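Long-range contacts in uncharacterized protein (Streptococcus mutans, PDB 4X8Q), which is of unknown function but belongs to a HEAT-like repeat family related to DNA glycosylases, lacking a critical substrate-recognition motif that those enzymes carry: residues 164-169 and 201-206; 18-23 and 54-59. All coordinates share one frame; numbering follows the deposited sequence. Where two conformers were deposited one is given.

How the contacts relate
The two contacts illustrate how an all-helical repeat protein is held together by local pairings. They follow one another along the chain: contact 2 (18-23 with 54-59) closes before contact 1 (164-169 with 201-206) opens. Contact 2 joins the loop between helices 5-16 and 24-36 to the start of helix 55-68, whereas contact 1 packs helix 162-176 against helix 195-204. They have no helix in common and do not touch. Their centres lie 28 Å apart and their nearest atoms about 15 Å apart. Contact 2 combines a hydrogen bond and a water bridge with methionine packing, while contact 1 is apolar between its segments, so different chemistry joins parts of the chain at separate places in the HEAT-like repeat fold.

Contact 1: residues 164-169 and 201-206; sequences VRKSVG and YKLASK
Leu203 lies alongside the backbone of Gly169 and Lys166, a clear case of glycine letting two helices come close. The CA atoms of Gly169 and Ala204 are 4.7 Å apart, a separation possible because Gly169 presents bare backbone to helix 195-204. Leu203 CB rests 3.7 Å from Gly169 CA. Its CG stands anti to the carbonyl carbon (chi1 -71°) and the chain then runs on extended, so CD1 reaches back one helical turn along helix 162-176 and settles 3.9 Å from Lys166 CA. One leucine thus spans the i and i+3 positions of its partner helix. Lys166 offers its backbone here, CA and O, while its side chain leads away toward a long, weak ion pair with Glu162. Beside the leucine, Ala204 CA sits 3.6 Å from Gly169 O, with the alanine methyl CB a little farther from the same oxygen.

Within 201-206, Ser205 OG turns back to the carbonyl oxygen of Tyr201 in a 2.8 Å hydrogen bond, approaching from above the carbonyl plane (37° out of it). A chi1 of 70° folds the hydroxyl back this way and also sets OG above one face of the Tyr201 ring, toward its rim. Polar links between the two helices come from just outside the closest packing: Arg165 NE bonds to Gln199 OE1, and Arg173 NH1 donates to Leu203 O. Separately, Arg165 NH1 bonds to Asp159 O in the loop before helix 162-176.

The interface between helices 162-176 and 195-204 is therefore apolar and shape-driven where these segments meet, with hydrogen bonds from Arg165 and Arg173 beside it.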
loop_
_atom_site.group_PDB
_atom_site.type_symbol
_atom_site.label_atom_id
_atom_site.label_comp_id
_atom_site.label_asym_id
_atom_site.label_seq_id
_atom_site.Cartn_x
_atom_site.Cartn_y
_atom_site.Cartn_z
ATOM N N VAL A 164 -6.851 -9.569 -1.260
ATOM C CA VAL A 164 -7.528 -8.336 -0.887
ATOM C C VAL A 164 -8.365 -8.536 0.384
ATOM O O VAL A 164 -8.314 -7.716 1.303
ATOM C CB VAL A 164 -8.434 -7.828 -2.026
ATOM C CG1 VAL A 164 -9.287 -6.644 -1.544
ATOM C CG2 VAL A 164 -7.589 -7.426 -3.234
ATOM N N ARG A 165 -9.121 -9.629 0.446
ATOM C CA ARG A 165 -10.009 -9.845 1.589
ATOM C C ARG A 165 -9.243 -9.928 2.900
ATOM O O ARG A 165 -9.724 -9.438 3.918
ATOM C CB ARG A 165 -10.850 -11.114 1.407
ATOM C CG ARG A 165 -11.912 -10.988 0.333
ATOM C CD ARG A 165 -12.931 -12.124 0.401
ATOM N NE ARG A 165 -12.313 -13.447 0.359
ATOM C CZ ARG A 165 -11.995 -14.109 -0.752
ATOM N NH1 ARG A 165 -12.222 -13.585 -1.958
ATOM N NH2 ARG A 165 -11.445 -15.314 -0.656
ATOM N N LYS A 166 -8.060 -10.537 2.887
ATOM C CA LYS A 166 -7.274 -10.603 4.111
ATOM C C LYS A 166 -6.873 -9.214 4.577
ATOM O O LYS A 166 -6.889 -8.913 5.778
ATOM C CB LYS A 166 -6.053 -11.491 3.924
ATOM C CG LYS A 166 -6.408 -12.974 3.922
ATOM C CD LYS A 166 -5.195 -13.833 3.612
ATOM C CE LYS A 166 -5.566 -15.307 3.554
ATOM N NZ LYS A 166 -4.429 -16.141 3.073
ATOM N N SER A 167 -6.516 -8.355 3.632
ATOM C CA SER A 167 -6.150 -6.996 3.964
ATOM C C SER A 167 -7.359 -6.207 4.485
ATOM O O SER A 167 -7.245 -5.418 5.430
ATOM C CB SER A 167 -5.546 -6.319 2.737
ATOM O OG SER A 167 -5.120 -5.020 3.052
ATOM N N VAL A 168 -8.513 -6.427 3.862
ATOM C CA VAL A 168 -9.754 -5.776 4.284
ATOM C C VAL A 168 -10.105 -6.176 5.726
ATOM O O VAL A 168 -10.378 -5.316 6.568
ATOM C CB VAL A 168 -10.912 -6.127 3.324
ATOM C CG1 VAL A 168 -12.245 -5.630 3.852
ATOM C CG2 VAL A 168 -10.646 -5.508 1.961
ATOM N N GLY A 169 -10.065 -7.474 6.013
ATOM C CA GLY A 169 -10.421 -7.959 7.343
ATOM C C GLY A 169 -9.439 -7.442 8.373
ATOM O O GLY A 169 -9.835 -7.020 9.469
ATOM N N TYR A 201 -15.395 -11.126 7.841
ATOM C CA TYR A 201 -16.036 -10.944 9.138
ATOM C C TYR A 201 -15.253 -11.590 10.282
ATOM O O TYR A 201 -15.093 -10.996 11.345
ATOM C CB TYR A 201 -17.449 -11.515 9.101
ATOM C CG TYR A 201 -18.197 -11.361 10.405
ATOM C CD1 TYR A 201 -18.841 -10.173 10.714
ATOM C CD2 TYR A 201 -18.249 -12.400 11.320
ATOM C CE1 TYR A 201 -19.532 -10.031 11.917
ATOM C CE2 TYR A 201 -18.927 -12.265 12.525
ATOM C CZ TYR A 201 -19.562 -11.075 12.812
ATOM O OH TYR A 201 -20.248 -10.941 14.001
ATOM N N LYS A 202 -14.771 -12.811 10.065
ATOM C CA LYS A 202 -13.995 -13.502 11.088
ATOM C C LYS A 202 -12.746 -12.706 11.479
ATOM O O LYS A 202 -12.412 -12.596 12.666
ATOM C CB LYS A 202 -13.600 -14.892 10.601
ATOM C CG LYS A 202 -12.912 -15.746 11.656
ATOM C CD LYS A 202 -12.587 -17.127 11.107
ATOM C CE LYS A 202 -11.786 -17.946 12.108
ATOM N NZ LYS A 202 -11.559 -19.328 11.597
ATOM N N LEU A 203 -12.052 -12.160 10.483
ATOM C CA LEU A 203 -10.885 -11.323 10.768
ATOM C C LEU A 203 -11.271 -10.034 11.467
ATOM O O LEU A 203 -10.612 -9.593 12.404
ATOM C CB LEU A 203 -10.138 -10.990 9.467
ATOM C CG LEU A 203 -9.387 -12.143 8.822
ATOM C CD1 LEU A 203 -8.983 -11.769 7.394
ATOM C CD2 LEU A 203 -8.153 -12.478 9.649
ATOM N N ALA A 204 -12.344 -9.416 10.991
ATOM C CA ALA A 204 -12.720 -8.072 11.428
ATOM C C ALA A 204 -13.304 -8.028 12.836
ATOM O O ALA A 204 -13.208 -7.002 13.511
ATOM C CB ALA A 204 -13.723 -7.475 10.442
ATOM N N SER A 205 -13.892 -9.137 13.281
ATOM C CA SER A 205 -14.746 -9.125 14.471
ATOM C C SER A 205 -14.141 -9.754 15.730
ATOM O O SER A 205 -14.828 -9.889 16.749
ATOM C CB SER A 205 -16.066 -9.834 14.145
ATOM O OG SER A 205 -15.869 -11.230 13.976
ATOM N N LYS A 206 -12.864 -10.124 15.655
ATOM C CA LYS A 206 -12.181 -10.843 16.723
ATOM C C LYS A 206 -12.292 -10.144 18.079
ATOM O O LYS A 206 -12.453 -10.798 19.104
ATOM C CB LYS A 206 -10.702 -11.030 16.363
ATOM C CG LYS A 206 -9.857 -11.681 17.453
ATOM C CD LYS A 206 -10.153 -13.163 17.588
ATOM C CE LYS A 206 -9.595 -13.945 16.412
ATOM N NZ LYS A 206 -9.960 -15.391 16.471
#

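Contact 2: residues 18-23 and 54-59. With PO4 (phosphate ion), chain B.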
loop_
_atom_site.group_PDB
_atom_site.type_symbol
_atom_site.label_atom_id
_atom_site.label_comp_id
_atom_site.label_asym_id
_atom_site.label_seq_id
_atom_site.Cartn_x
_atom_site.Cartn_y
_atom_site.Cartn_z
ATOM N N LEU A 18 21.952 -9.610 -0.928
ATOM C CA LEU A 18 22.312 -10.337 0.286
ATOM C C LEU A 18 21.255 -10.216 1.384
ATOM O O LEU A 18 21.237 -11.010 2.327
ATOM C CB LEU A 18 23.654 -9.835 0.814
ATOM C CG LEU A 18 24.841 -10.001 -0.129
ATOM C CD1 LEU A 18 25.991 -9.106 0.306
ATOM C CD2 LEU A 18 25.290 -11.455 -0.167
ATOM N N ILE A 19 20.391 -9.210 1.269
ATOM C CA ILE A 19 19.380 -8.938 2.290
ATOM C C ILE A 19 18.200 -9.900 2.190
ATOM O O ILE A 19 17.473 -9.897 1.199
ATOM C CB ILE A 19 18.855 -7.499 2.182
ATOM C CG1 ILE A 19 20.015 -6.503 2.270
ATOM C CG2 ILE A 19 17.810 -7.231 3.259
ATOM C CD1 ILE A 19 19.593 -5.078 2.006
ATOM N N GLU A 20 17.999 -10.705 3.227
ATOM C CA GLU A 20 17.023 -11.786 3.169
ATOM C C GLU A 20 15.698 -11.435 3.837
ATOM O O GLU A 20 14.692 -12.107 3.615
ATOM C CB GLU A 20 17.600 -13.049 3.811
ATOM C CG GLU A 20 18.828 -13.596 3.100
ATOM C CD GLU A 20 18.503 -14.189 1.741
ATOM O OE1 GLU A 20 17.928 -15.298 1.702
ATOM O OE2 GLU A 20 18.823 -13.549 0.713
ATOM N N HIS A 21 15.702 -10.392 4.660
ATOM C CA HIS A 21 14.501 -9.992 5.391
ATOM C C HIS A 21 14.418 -8.479 5.531
ATOM O O HIS A 21 15.438 -7.790 5.534
ATOM C CB HIS A 21 14.471 -10.631 6.785
ATOM C CG HIS A 21 14.540 -12.129 6.771
ATOM N ND1 HIS A 21 13.464 -12.920 6.425
ATOM C CD2 HIS A 21 15.552 -12.977 7.066
ATOM C CE1 HIS A 21 13.813 -14.192 6.505
ATOM N NE2 HIS A 21 15.075 -14.255 6.892
ATOM N N GLY A 22 13.200 -7.965 5.653
ATOM C CA GLY A 22 12.996 -6.567 5.977
ATOM C C GLY A 22 13.029 -5.645 4.776
ATOM O O GLY A 22 13.182 -6.096 3.640
ATOM N N PHE A 23 12.899 -4.349 5.033
ATOM C CA PHE A 23 12.872 -3.356 3.961
ATOM C C PHE A 23 13.605 -2.054 4.309
ATOM O O PHE A 23 13.716 -1.159 3.465
ATOM C CB PHE A 23 11.416 -3.035 3.595
ATOM C CG PHE A 23 10.605 -2.522 4.754
ATOM C CD1 PHE A 23 10.593 -1.176 5.059
ATOM C CD2 PHE A 23 9.868 -3.389 5.545
ATOM C CE1 PHE A 23 9.864 -0.697 6.134
ATOM C CE2 PHE A 23 9.141 -2.922 6.621
ATOM C CZ PHE A 23 9.133 -1.575 6.917
ATOM N N VAL A 54 16.790 -8.485 -9.499
ATOM C CA VAL A 54 16.988 -8.606 -8.059
ATOM C C VAL A 54 15.833 -7.890 -7.379
ATOM O O VAL A 54 15.708 -6.672 -7.497
ATOM C CB VAL A 54 18.336 -7.999 -7.613
ATOM C CG1 VAL A 54 18.527 -8.154 -6.107
ATOM C CG2 VAL A 54 19.483 -8.651 -8.364
ATOM N N TYR A 55 14.977 -8.629 -6.676
ATOM C CA TYR A 55 13.728 -8.017 -6.216
ATOM C C TYR A 55 14.002 -6.936 -5.176
ATOM O O TYR A 55 13.241 -5.977 -5.060
ATOM C CB TYR A 55 12.757 -9.069 -5.660
ATOM C CG TYR A 55 13.114 -9.639 -4.307
ATOM C CD1 TYR A 55 12.789 -8.959 -3.142
ATOM C CD2 TYR A 55 13.752 -10.870 -4.192
ATOM C CE1 TYR A 55 13.108 -9.465 -1.908
ATOM C CE2 TYR A 55 14.064 -11.391 -2.953
ATOM C CZ TYR A 55 13.736 -10.679 -1.815
ATOM O OH TYR A 55 14.042 -11.179 -0.575
ATOM N N GLN A 56 15.100 -7.080 -4.438
ATOM C CA GLN A 56 15.465 -6.078 -3.440
ATOM C C GLN A 56 15.751 -4.727 -4.081
ATOM O O GLN A 56 15.492 -3.689 -3.489
ATOM C CB GLN A 56 16.689 -6.524 -2.634
ATOM C CG GLN A 56 16.445 -7.724 -1.726
ATOM C CD GLN A 56 16.842 -9.034 -2.379
ATOM O OE1 GLN A 56 16.802 -9.165 -3.608
ATOM N NE2 GLN A 56 17.247 -10.006 -1.564
ATOM N N VAL A 57 16.301 -4.744 -5.289
ATOM C CA VAL A 57 16.552 -3.508 -6.017
ATOM C C VAL A 57 15.237 -2.934 -6.554
ATOM O O VAL A 57 15.050 -1.718 -6.580
ATOM C CB VAL A 57 17.568 -3.735 -7.161
ATOM C CG1 VAL A 57 17.747 -2.473 -7.985
ATOM C CG2 VAL A 57 18.901 -4.177 -6.572
ATOM N N ARG A 58 14.308 -3.802 -6.946
ATOM C CA ARG A 58 12.978 -3.317 -7.307
ATOM C C ARG A 58 12.275 -2.706 -6.085
ATOM O O ARG A 58 11.537 -1.734 -6.230
ATOM C CB ARG A 58 12.128 -4.435 -7.921
ATOM C CG ARG A 58 12.734 -5.002 -9.205
ATOM C CD ARG A 58 11.695 -5.638 -10.124
ATOM N NE ARG A 58 10.893 -6.687 -9.486
ATOM C CZ ARG A 58 11.298 -7.945 -9.308
ATOM N NH1 ARG A 58 12.516 -8.332 -9.685
ATOM N NH2 ARG A 58 10.479 -8.824 -8.736
ATOM N N MET A 59 12.516 -3.245 -4.889
ATOM C CA MET A 59 11.938 -2.653 -3.673
ATOM C C MET A 59 12.466 -1.235 -3.498
ATOM O O MET A 59 11.700 -0.296 -3.248
ATOM C CB MET A 59 12.259 -3.486 -2.425
ATOM C CG MET A 59 11.562 -4.838 -2.365
ATOM S SD MET A 59 12.247 -5.894 -1.070
ATOM C CE MET A 59 12.043 -4.870 0.393
HETATM P P PO4 B . 10.384 -10.598 6.745
HETATM O O1 PO4 B . 11.089 -11.802 6.166
HETATM O O2 PO4 B . 10.460 -9.448 5.768
HETATM O O3 PO4 B . 11.053 -10.205 8.042
HETATM O O4 PO4 B . 8.936 -10.941 7.002
HETATM O O HOH W 1 14.732 -9.452 1.473
#
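This is a mixed contact of loop against helix, combining a hydrogen bond and a water bridge with methionine packing: Gln56, in the first turn of helix 55-68, grips the carbonyl oxygen of Ile19 in the loop linking helices 5-16 and 24-36. Gln56 NE2 donates to Ile19 O over 2.8 Å, nearly straight (168° at the hydrogen). The acceptor lies in the plane of the glutamine amide, while the donor is tilted from the Ile19 carbonyl plane. A bend at chi2 (95°) turns the amide toward the loop and leaves Gln56 OE1 3.5 Å above the Tyr55 ring, over its centre.

Ile19 O also accepts from a water 2.8 Å away. The same water is hydrogen-bonded to Tyr55 OH at 2.8 Å, so the two neighbouring helix residues reach one carbonyl, directly and through solvent. Farther along, Met59 bends at its last torsion and lays its methyl CE against Phe23 CB at 3.7 Å and, equally close, beside Gly22 O. The phenylalanine ring itself leads off to a cation-pi contact with Lys96.

The loop also binds a phosphate ion, probably from the crystallisation liquor. His21 ND1 donates to PO4 O1 at 2.6 Å, the oxygen lying in the ring plane at its edge, and Gly22 N donates to PO4 O2 at 3.1 Å. Arg89 NH1 from helix 88-105 also bonds to the phosphate.

Two donors on Ile19 O and the Met59 methyl probably steady the loop, and in this crystal Gly22 N, the His21 imidazole and Arg89 share one anion.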